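Local coordinates for protein AmbC (Sorangium cellulosum, PDB 5O15) that acts as a bifunctional dehydratase-cyclase domain in biosynthesis of the polyketide ambruticin, probably closing an oxygen heterocycle after dehydration, at residues P237-E248 with V284-A295; R188-L196 with A253-D263. All blocks are in the same frame, centred on the assembly; numbering follows the deposited sequence.

Contact 1 of 2, residues P237-E248 with V284-A295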
loop_
_atom_site.group_PDB
_atom_site.type_symbol
_atom_site.label_atom_id
_atom_site.label_comp_id
_atom_site.label_asym_id
_atom_site.label_seq_id
_atom_site.Cartn_x
_atom_site.Cartn_y
_atom_site.Cartn_z
ATOM N N PRO A 237 4.420 4.547 -12.808
ATOM C CA PRO A 237 5.041 3.440 -12.038
ATOM C C PRO A 237 3.998 2.740 -11.195
ATOM O O PRO A 237 3.271 3.371 -10.430
ATOM C CB PRO A 237 6.073 4.148 -11.157
ATOM C CG PRO A 237 6.306 5.490 -11.826
ATOM C CD PRO A 237 4.991 5.861 -12.448
ATOM N N MET A 238 4.013 1.400 -11.253
ATOM C CA MET A 238 3.084 0.529 -10.555
ATOM C C MET A 238 3.877 -0.315 -9.555
ATOM O O MET A 238 4.844 -0.992 -9.942
ATOM C CB MET A 238 2.461 -0.458 -11.558
ATOM C CG MET A 238 1.664 0.090 -12.679
ATOM S SD MET A 238 -0.034 0.181 -12.199
ATOM C CE MET A 238 -0.578 -1.443 -11.683
ATOM N N PRO A 239 3.498 -0.321 -8.284
ATOM C CA PRO A 239 4.209 -1.156 -7.302
ATOM C C PRO A 239 4.137 -2.626 -7.673
ATOM O O PRO A 239 3.072 -3.132 -8.027
ATOM C CB PRO A 239 3.415 -0.930 -6.019
ATOM C CG PRO A 239 2.696 0.387 -6.241
ATOM C CD PRO A 239 2.373 0.418 -7.683
ATOM N N PHE A 240 5.280 -3.323 -7.580
ATOM C CA PHE A 240 5.279 -4.765 -7.755
ATOM C C PHE A 240 5.900 -5.536 -6.602
ATOM O O PHE A 240 5.692 -6.746 -6.523
ATOM C CB PHE A 240 5.932 -5.191 -9.081
ATOM C CG PHE A 240 7.409 -4.936 -9.149
ATOM C CD1 PHE A 240 8.312 -5.902 -8.735
ATOM C CD2 PHE A 240 7.882 -3.741 -9.654
ATOM C CE1 PHE A 240 9.659 -5.671 -8.797
ATOM C CE2 PHE A 240 9.229 -3.499 -9.727
ATOM C CZ PHE A 240 10.125 -4.474 -9.298
ATOM N N ALA A 241 6.597 -4.879 -5.680
ATOM C CA ALA A 241 7.221 -5.591 -4.581
ATOM C C ALA A 241 7.436 -4.668 -3.400
ATOM O O ALA A 241 7.700 -3.475 -3.572
ATOM C CB ALA A 241 8.545 -6.226 -4.985
ATOM N N TRP A 242 7.316 -5.232 -2.211
ATOM C CA TRP A 242 7.554 -4.569 -0.950
ATOM C C TRP A 242 8.434 -5.469 -0.101
ATOM O O TRP A 242 8.353 -6.710 -0.182
ATOM C CB TRP A 242 6.254 -4.338 -0.187
ATOM C CG TRP A 242 5.267 -3.470 -0.867
ATOM C CD1 TRP A 242 4.458 -3.793 -1.912
ATOM C CD2 TRP A 242 4.980 -2.105 -0.547
ATOM N NE1 TRP A 242 3.673 -2.725 -2.249
ATOM C CE2 TRP A 242 3.965 -1.677 -1.421
ATOM C CE3 TRP A 242 5.457 -1.237 0.428
ATOM C CZ2 TRP A 242 3.446 -0.395 -1.385
ATOM C CZ3 TRP A 242 4.939 0.047 0.476
ATOM C CH2 TRP A 242 3.946 0.465 -0.441
ATOM N N SER A 243 9.265 -4.854 0.739
ATOM C CA SER A 243 10.117 -5.587 1.672
ATOM C C SER A 243 10.041 -4.946 3.047
ATOM O O SER A 243 9.943 -3.714 3.158
ATOM C CB SER A 243 11.585 -5.601 1.225
ATOM O OG SER A 243 11.734 -6.169 -0.060
ATOM N N ASP A 244 10.106 -5.768 4.087
ATOM C CA ASP A 244 10.276 -5.316 5.449
ATOM C C ASP A 244 9.261 -4.251 5.848
ATOM O O ASP A 244 9.614 -3.111 6.206
ATOM C CB ASP A 244 11.695 -4.828 5.687
ATOM C CG ASP A 244 12.682 -5.948 5.634
ATOM O OD1 ASP A 244 12.361 -7.089 6.033
ATOM O OD2 ASP A 244 13.781 -5.675 5.149
ATOM N N VAL A 245 7.993 -4.608 5.802
ATOM C CA VAL A 245 6.905 -3.693 6.161
ATOM C C VAL A 245 6.412 -4.072 7.546
ATOM O O VAL A 245 5.952 -5.217 7.760
ATOM C CB VAL A 245 5.748 -3.774 5.166
ATOM C CG1 VAL A 245 4.748 -2.686 5.485
ATOM C CG2 VAL A 245 6.229 -3.647 3.745
ATOM N N ALA A 246 6.513 -3.166 8.502
ATOM C CA ALA A 246 6.112 -3.483 9.865
ATOM C C ALA A 246 5.332 -2.296 10.418
ATOM O O ALA A 246 5.706 -1.114 10.203
ATOM C CB ALA A 246 7.320 -3.732 10.750
ATOM N N LEU A 247 4.230 -2.578 11.103
ATOM C CA LEU A 247 3.481 -1.560 11.833
ATOM C C LEU A 247 3.887 -1.523 13.287
ATOM O O LEU A 247 4.093 -2.565 13.932
ATOM C CB LEU A 247 1.982 -1.798 11.845
ATOM C CG LEU A 247 1.303 -1.917 10.514
ATOM C CD1 LEU A 247 -0.199 -2.080 10.697
ATOM C CD2 LEU A 247 1.602 -0.722 9.637
ATOM N N GLU A 248 3.937 -0.318 13.810
ATOM C CA GLU A 248 4.113 -0.070 15.237
ATOM C C GLU A 248 2.830 0.382 15.905
ATOM O O GLU A 248 2.658 0.181 17.116
ATOM C CB GLU A 248 5.154 1.031 15.474
ATOM C CG GLU A 248 6.501 0.791 14.837
ATOM C CD GLU A 248 7.184 -0.439 15.359
ATOM O OE1 GLU A 248 7.059 -0.732 16.573
ATOM O OE2 GLU A 248 7.850 -1.115 14.547
ATOM N N VAL A 284 4.958 5.052 13.393
ATOM C CA VAL A 284 3.748 4.313 13.048
ATOM C C VAL A 284 4.042 3.088 12.206
ATOM O O VAL A 284 3.503 2.015 12.470
ATOM C CB VAL A 284 2.702 5.212 12.351
ATOM C CG1 VAL A 284 1.574 4.394 11.753
ATOM C CG2 VAL A 284 2.178 6.222 13.315
ATOM N N ALA A 285 4.835 3.229 11.161
ATOM C CA ALA A 285 5.077 2.116 10.247
ATOM C C ALA A 285 6.313 2.398 9.448
ATOM O O ALA A 285 6.716 3.567 9.290
ATOM C CB ALA A 285 3.900 1.843 9.318
ATOM N N ARG A 286 6.878 1.348 8.871
ATOM C CA ARG A 286 7.968 1.539 7.942
ATOM C C ARG A 286 7.935 0.426 6.923
ATOM O O ARG A 286 7.567 -0.721 7.236
ATOM C CB ARG A 286 9.322 1.600 8.640
ATOM C CG ARG A 286 9.608 0.401 9.510
ATOM C CD ARG A 286 10.767 0.694 10.446
ATOM N NE ARG A 286 11.137 -0.471 11.239
ATOM C CZ ARG A 286 10.413 -0.948 12.245
ATOM N NH1 ARG A 286 9.262 -0.357 12.571
ATOM N NH2 ARG A 286 10.841 -2.019 12.918
ATOM N N ALA A 287 8.352 0.754 5.718
ATOM C CA ALA A 287 8.598 -0.195 4.643
ATOM C C ALA A 287 10.046 -0.065 4.219
ATOM O O ALA A 287 10.467 1.013 3.762
ATOM C CB ALA A 287 7.677 0.029 3.448
ATOM N N GLY A 288 10.829 -1.119 4.408
ATOM C CA GLY A 288 12.232 -1.035 4.067
ATOM C C GLY A 288 12.449 -0.768 2.597
ATOM O O GLY A 288 13.333 0.006 2.222
ATOM N N THR A 289 11.632 -1.381 1.754
ATOM C CA THR A 289 11.685 -1.178 0.318
ATOM C C THR A 289 10.284 -1.251 -0.268
ATOM O O THR A 289 9.442 -2.074 0.136
ATOM C CB THR A 289 12.564 -2.230 -0.395
ATOM O OG1 THR A 289 13.786 -2.436 0.334
ATOM C CG2 THR A 289 12.909 -1.763 -1.802
ATOM N N PHE A 290 10.077 -0.393 -1.234
ATOM C CA PHE A 290 8.970 -0.431 -2.168
ATOM C C PHE A 290 9.592 -0.387 -3.556
ATOM O O PHE A 290 10.511 0.403 -3.771
ATOM C CB PHE A 290 8.167 0.940 -1.928
ATOM C CG PHE A 290 7.247 1.306 -3.042
ATOM C CD1 PHE A 290 6.029 0.689 -3.175
ATOM C CD2 PHE A 290 7.574 2.325 -3.941
ATOM C CE1 PHE A 290 5.185 1.020 -4.196
ATOM C CE2 PHE A 290 6.726 2.646 -4.975
ATOM C CZ PHE A 290 5.529 1.992 -5.098
ATOM N N ARG A 291 9.115 -1.209 -4.497
ATOM C CA ARG A 291 9.627 -1.189 -5.861
ATOM C C ARG A 291 8.475 -1.089 -6.831
ATOM O O ARG A 291 7.491 -1.824 -6.692
ATOM C CB ARG A 291 10.411 -2.450 -6.176
ATOM C CG ARG A 291 11.560 -2.660 -5.273
ATOM C CD ARG A 291 12.544 -3.604 -5.908
ATOM N NE ARG A 291 13.537 -4.038 -4.944
ATOM C CZ ARG A 291 14.633 -3.354 -4.629
ATOM N NH1 ARG A 291 14.895 -2.187 -5.207
ATOM N NH2 ARG A 291 15.474 -3.845 -3.730
ATOM N N ALA A 292 8.620 -0.209 -7.822
ATOM C CA ALA A 292 7.608 -0.017 -8.841
ATOM C C ALA A 292 8.250 -0.057 -10.214
ATOM O O ALA A 292 9.437 0.234 -10.367
ATOM C CB ALA A 292 6.920 1.341 -8.667
ATOM N N ARG A 293 7.447 -0.419 -11.204
ATOM C CA ARG A 293 7.863 -0.466 -12.594
ATOM C C ARG A 293 6.873 0.313 -13.443
ATOM O O ARG A 293 5.666 0.175 -13.259
ATOM C CB ARG A 293 7.876 -1.927 -13.071
ATOM C CG ARG A 293 8.280 -2.135 -14.493
ATOM C CD ARG A 293 8.296 -3.617 -14.862
ATOM N NE ARG A 293 9.299 -4.378 -14.120
ATOM C CZ ARG A 293 9.043 -5.273 -13.166
ATOM N NH1 ARG A 293 7.795 -5.547 -12.799
ATOM N NH2 ARG A 293 10.048 -5.915 -12.584
ATOM N N TRP A 294 7.393 1.098 -14.381
ATOM C CA TRP A 294 6.536 1.854 -15.287
ATOM C C TRP A 294 5.644 0.929 -16.102
ATOM O O TRP A 294 6.106 -0.091 -16.624
ATOM C CB TRP A 294 7.392 2.710 -16.215
ATOM C CG TRP A 294 7.960 3.922 -15.540
ATOM C CD1 TRP A 294 9.094 3.996 -14.778
ATOM C CD2 TRP A 294 7.401 5.228 -15.550
ATOM N NE1 TRP A 294 9.284 5.286 -14.334
ATOM C CE2 TRP A 294 8.250 6.056 -14.796
ATOM C CE3 TRP A 294 6.267 5.785 -16.139
ATOM C CZ2 TRP A 294 8.005 7.399 -14.620
ATOM C CZ3 TRP A 294 6.022 7.135 -15.960
ATOM C CH2 TRP A 294 6.884 7.921 -15.200
ATOM N N ALA A 295 4.362 1.284 -16.197
ATOM C CA ALA A 295 3.371 0.487 -16.912
ATOM C C ALA A 295 2.522 1.406 -17.784
ATOM O O ALA A 295 2.181 2.529 -17.387
ATOM C CB ALA A 295 2.430 -0.217 -15.934
HETATM O O HOH W 1 14.056 -3.643 2.939
HETATM O O HOH W 2 9.608 -3.147 15.029
#
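Phe240 N and Ala241 N both turn to Arg291 O, a classic beta bulge in an antiparallel strand pair of the double hotdog fold. Phe240 N lies 2.8 Å from Arg291 O; the Ala241 N bond is weak, and Arg291 N returns one to Ala241 O. Met238 and Arg293 exchange backbone bonds. At a second bulge, Gly288 and Thr289 facing Ser243, Gly288 N reaches Asp244 O at 2.9 Å and Thr289 N serves Ser243 O. In the modelled conformer Ser243 OG is hydrogen-bonded to Glu82 OE1, and a water bridges Asp244 OD2 and Thr289 OG1. With CG between backbone N and carbonyl carbon (chi1 68°), the Phe240 ring swings over the partner strand, between Arg291 CB and the stacked Arg293 guanidinium, planes 23° apart. Phe290 turns its edge to the face of Trp242. Over Trp294 lies Pro237, its CD 3.7 Å from the six-membered ring centroid. With an alanine in place of Trp294, the Pro237 ring would probably lose this flat support and Arg233 its cation-pi partner. Arg286 NE is hydrogen-bonded to Ala141 O and NH2 to Pro140 O; NH1 forms a salt bridge to Glu248 OE2, its length doubtful given a second Arg286 conformer. A water joins Arg286 NH2 to Glu248 OE2.

Contact 2 of 2, residues R188-L196 with A253-D263; sequences RSIYADLAL and AALRARVEVED
Leu194 CD1 rests against Ala257 CB at 3.8 Å, and Ile190 and Val259 pair on the same face of the sheet, CB to CB 4.3 Å. Helix 211-225 covers this face, meeting Ile190 at Ala224 and Leu255 at Leu213. Between the strands the backbone bonds come in mutual pairs: Ile190 with Val259, Ala192 with Ala257 and Leu194 with Leu255, the Ile190 N to Val259 O bond being almost perfectly straight (179°). This is regular antiparallel pairing, without a bulge, in a sheet that wraps helix 211-225 as in a hotdog fold. The face bearing Ser189, Tyr191 and Asp193 is largely polar. Arg258, with CG anti to its N (chi1 179°) and extended to NE, runs alongside Tyr191, its CG 3.5 Å from Tyr191 CE1; NE then donates to Tyr191 OH at 3.2 Å, the hydroxyl lying in the guanidinium plane. Beyond it, Arg258 NH2 pairs with Glu260 OE1 at 2.9 Å, and NH1 forms a salt bridge to Glu275 OE2. Arg256 NE donates to Asp193 OD1 in a salt bridge, and a water joins Asp193 OD2 to Arg256 NH2; Trp152 NE1 bonds to the same OD2, and Arg256 NH1 to Ala148 O. At the outer end Arg188 NH1 donates to Val261 O at 2.7 Å, whereas its NH2 faces Glu260 OE1 through charge alone, 3.4 Å away and well out of the guanidinium plane.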
loop_
_atom_site.group_PDB
_atom_site.type_symbol
_atom_site.label_atom_id
_atom_site.label_comp_id
_atom_site.label_asym_id
_atom_site.label_seq_id
_atom_site.Cartn_x
_atom_site.Cartn_y
_atom_site.Cartn_z
ATOM N N ARG A 188 17.543 13.126 -1.920
ATOM C CA ARG A 188 16.796 11.903 -2.211
ATOM C C ARG A 188 15.635 11.663 -1.268
ATOM O O ARG A 188 14.931 10.665 -1.435
ATOM C CB ARG A 188 17.714 10.669 -2.115
ATOM C CG ARG A 188 18.905 10.688 -3.052
ATOM C CD ARG A 188 19.685 9.370 -3.034
ATOM N NE ARG A 188 20.284 9.089 -1.725
ATOM C CZ ARG A 188 19.913 8.112 -0.898
ATOM N NH1 ARG A 188 18.941 7.269 -1.227
ATOM N NH2 ARG A 188 20.539 7.962 0.263
ATOM N N SER A 189 15.452 12.484 -0.246
ATOM C CA SER A 189 14.380 12.286 0.717
ATOM C C SER A 189 13.216 13.217 0.429
ATOM O O SER A 189 13.393 14.437 0.341
ATOM C CB SER A 189 14.889 12.548 2.129
ATOM O OG SER A 189 15.837 11.556 2.475
ATOM N N ILE A 190 12.033 12.641 0.316
ATOM C CA ILE A 190 10.781 13.373 0.225
ATOM C C ILE A 190 10.115 13.338 1.585
ATOM O O ILE A 190 9.964 12.264 2.182
ATOM C CB ILE A 190 9.863 12.781 -0.848
ATOM C CG1 ILE A 190 10.572 12.780 -2.209
ATOM C CG2 ILE A 190 8.562 13.534 -0.899
ATOM C CD1 ILE A 190 10.879 14.133 -2.754
ATOM N N TYR A 191 9.730 14.503 2.091
ATOM C CA TYR A 191 9.031 14.654 3.347
ATOM C C TYR A 191 7.617 15.113 3.041
ATOM O O TYR A 191 7.433 16.028 2.228
ATOM C CB TYR A 191 9.751 15.682 4.239
ATOM C CG TYR A 191 11.105 15.173 4.669
ATOM C CD1 TYR A 191 11.183 14.274 5.703
ATOM C CD2 TYR A 191 12.276 15.525 4.019
ATOM C CE1 TYR A 191 12.388 13.752 6.109
ATOM C CE2 TYR A 191 13.510 14.991 4.415
ATOM C CZ TYR A 191 13.548 14.110 5.468
ATOM O OH TYR A 191 14.740 13.543 5.898
ATOM N N ALA A 192 6.613 14.526 3.673
ATOM C CA ALA A 192 5.242 14.880 3.329
ATOM C C ALA A 192 4.317 14.784 4.519
ATOM O O ALA A 192 4.505 13.952 5.414
ATOM C CB ALA A 192 4.727 14.014 2.175
ATOM N N ASP A 193 3.282 15.638 4.498
ATOM C CA ASP A 193 2.114 15.511 5.357
ATOM C C ASP A 193 1.042 14.754 4.588
ATOM O O ASP A 193 0.635 15.193 3.503
ATOM C CB ASP A 193 1.601 16.892 5.760
ATOM C CG ASP A 193 2.541 17.602 6.682
ATOM O OD1 ASP A 193 2.866 17.065 7.754
ATOM O OD2 ASP A 193 2.940 18.741 6.413
ATOM N N LEU A 194 0.578 13.641 5.165
ATOM C CA LEU A 194 -0.415 12.759 4.565
ATOM C C LEU A 194 -1.681 12.799 5.407
ATOM O O LEU A 194 -1.619 12.772 6.633
ATOM C CB LEU A 194 0.089 11.320 4.521
ATOM C CG LEU A 194 1.474 11.090 3.917
ATOM C CD1 LEU A 194 1.781 9.593 3.896
ATOM C CD2 LEU A 194 1.634 11.679 2.526
ATOM N N ALA A 195 -2.839 12.838 4.762
ATOM C CA ALA A 195 -4.084 12.829 5.518
ATOM C C ALA A 195 -5.186 12.263 4.659
ATOM O O ALA A 195 -5.308 12.641 3.493
ATOM C CB ALA A 195 -4.492 14.242 5.962
ATOM N N LEU A 196 -5.955 11.345 5.235
ATOM C CA LEU A 196 -7.132 10.836 4.561
ATOM C C LEU A 196 -8.162 11.959 4.407
ATOM O O LEU A 196 -8.385 12.757 5.338
ATOM C CB LEU A 196 -7.762 9.705 5.367
ATOM C CG LEU A 196 -6.997 8.359 5.459
ATOM C CD1 LEU A 196 -7.647 7.426 6.444
ATOM C CD2 LEU A 196 -6.970 7.666 4.156
ATOM N N ALA A 253 -4.956 7.963 10.837
ATOM C CA ALA A 253 -5.679 8.655 9.776
ATOM C C ALA A 253 -4.849 9.708 9.070
ATOM O O ALA A 253 -5.234 10.153 7.980
ATOM C CB ALA A 253 -6.942 9.324 10.332
ATOM N N ALA A 254 -3.756 10.151 9.681
ATOM C CA ALA A 254 -2.929 11.205 9.124
ATOM C C ALA A 254 -1.552 11.017 9.734
ATOM O O ALA A 254 -1.438 10.590 10.879
ATOM C CB ALA A 254 -3.518 12.589 9.433
ATOM N N LEU A 255 -0.511 11.365 8.974
ATOM C CA LEU A 255 0.869 10.986 9.276
ATOM C C LEU A 255 1.804 11.983 8.646
ATOM O O LEU A 255 1.446 12.640 7.671
ATOM C CB LEU A 255 1.232 9.602 8.662
ATOM C CG LEU A 255 0.399 8.451 9.135
ATOM C CD1 LEU A 255 0.581 7.223 8.245
ATOM C CD2 LEU A 255 0.840 8.040 10.544
ATOM N N ARG A 256 3.036 11.999 9.149
ATOM C CA ARG A 256 4.166 12.519 8.402
ATOM C C ARG A 256 4.950 11.357 7.816
ATOM O O ARG A 256 5.020 10.280 8.406
ATOM C CB ARG A 256 5.066 13.411 9.239
ATOM C CG ARG A 256 4.441 14.757 9.481
ATOM C CD ARG A 256 5.308 15.671 10.285
ATOM N NE ARG A 256 4.667 16.979 10.393
ATOM C CZ ARG A 256 4.995 17.915 11.265
ATOM N NH1 ARG A 256 5.989 17.727 12.112
ATOM N NH2 ARG A 256 4.335 19.075 11.295
ATOM N N ALA A 257 5.517 11.578 6.630
ATOM C CA ALA A 257 6.217 10.555 5.888
ATOM C C ALA A 257 7.576 11.069 5.461
ATOM O O ALA A 257 7.750 12.241 5.099
ATOM C CB ALA A 257 5.430 10.183 4.634
ATOM N N ARG A 258 8.520 10.131 5.437
ATOM C CA ARG A 258 9.833 10.280 4.842
ATOM C C ARG A 258 9.986 9.160 3.823
ATOM O O ARG A 258 9.941 7.974 4.185
ATOM C CB ARG A 258 10.942 10.199 5.886
ATOM C CG ARG A 258 12.325 10.327 5.318
ATOM C CD ARG A 258 13.378 10.166 6.393
ATOM N NE ARG A 258 14.721 10.338 5.844
ATOM C CZ ARG A 258 15.508 9.346 5.426
ATOM N NH1 ARG A 258 15.120 8.079 5.505
ATOM N NH2 ARG A 258 16.712 9.629 4.948
ATOM N N VAL A 259 10.149 9.513 2.562
ATOM C CA VAL A 259 10.285 8.565 1.466
ATOM C C VAL A 259 11.665 8.809 0.877
ATOM O O VAL A 259 11.919 9.849 0.267
ATOM C CB VAL A 259 9.180 8.759 0.423
ATOM C CG1 VAL A 259 9.341 7.740 -0.691
ATOM C CG2 VAL A 259 7.822 8.646 1.027
ATOM N N GLU A 260 12.556 7.848 1.048
ATOM C CA GLU A 260 13.935 7.965 0.605
ATOM C C GLU A 260 14.130 7.176 -0.679
ATOM O O GLU A 260 14.035 5.943 -0.679
ATOM C CB GLU A 260 14.902 7.505 1.687
ATOM C CG GLU A 260 16.341 7.693 1.279
ATOM C CD GLU A 260 17.274 7.786 2.458
ATOM O OE1 GLU A 260 18.085 8.739 2.496
ATOM O OE2 GLU A 260 17.180 6.937 3.360
ATOM N N VAL A 261 14.386 7.905 -1.763
ATOM C CA VAL A 261 14.473 7.298 -3.079
ATOM C C VAL A 261 15.838 6.656 -3.251
ATOM O O VAL A 261 16.870 7.268 -2.962
ATOM C CB VAL A 261 14.192 8.346 -4.163
ATOM C CG1 VAL A 261 14.221 7.735 -5.530
ATOM C CG2 VAL A 261 12.852 8.984 -3.901
ATOM N N GLU A 262 15.831 5.405 -3.708
ATOM C CA GLU A 262 17.059 4.686 -4.018
ATOM C C GLU A 262 17.561 5.114 -5.387
ATOM O O GLU A 262 16.769 5.382 -6.292
ATOM C CB GLU A 262 16.773 3.186 -4.070
ATOM C CG GLU A 262 17.165 2.413 -2.831
ATOM C CD GLU A 262 17.011 0.914 -3.027
ATOM O OE1 GLU A 262 16.502 0.235 -2.109
ATOM O OE2 GLU A 262 17.386 0.421 -4.114
ATOM N N ASP A 263 18.877 5.234 -5.530
ATOM C CA ASP A 263 19.443 5.499 -6.848
ATOM C C ASP A 263 19.077 4.359 -7.791
ATOM O O ASP A 263 19.415 3.200 -7.536
ATOM C CB ASP A 263 20.959 5.657 -6.754
ATOM C CG ASP A 263 21.370 6.945 -6.056
ATOM O OD1 ASP A 263 20.680 7.975 -6.241
ATOM O OD2 ASP A 263 22.382 6.931 -5.323
HETATM O O HOH W 3 2.441 19.949 9.148
HETATM O O HOH W 4 -7.315 12.435 7.924
#

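Both contacts are partly buried, each with an inner apolar face and a more exposed polar one; contact 1 is the more central, its centre about 7 Å from the chain centre against about 13 Å for contact 2. Strand 269-277 lies between strands 283-295 and 254-261, one from each contact, and helix 211-225 packs on both pairs. Contact 1 also borders strand 79-85 and helix 61-75, so it sits where the two hotdog halves meet; contact 2 belongs to one half. The first is bulged and rich in aromatic and proline packing, the second regular, with aliphatic residues inside and charged groups outside. They touch where Val284 CG2 packs on Leu255 CD2 at 3.6 Å.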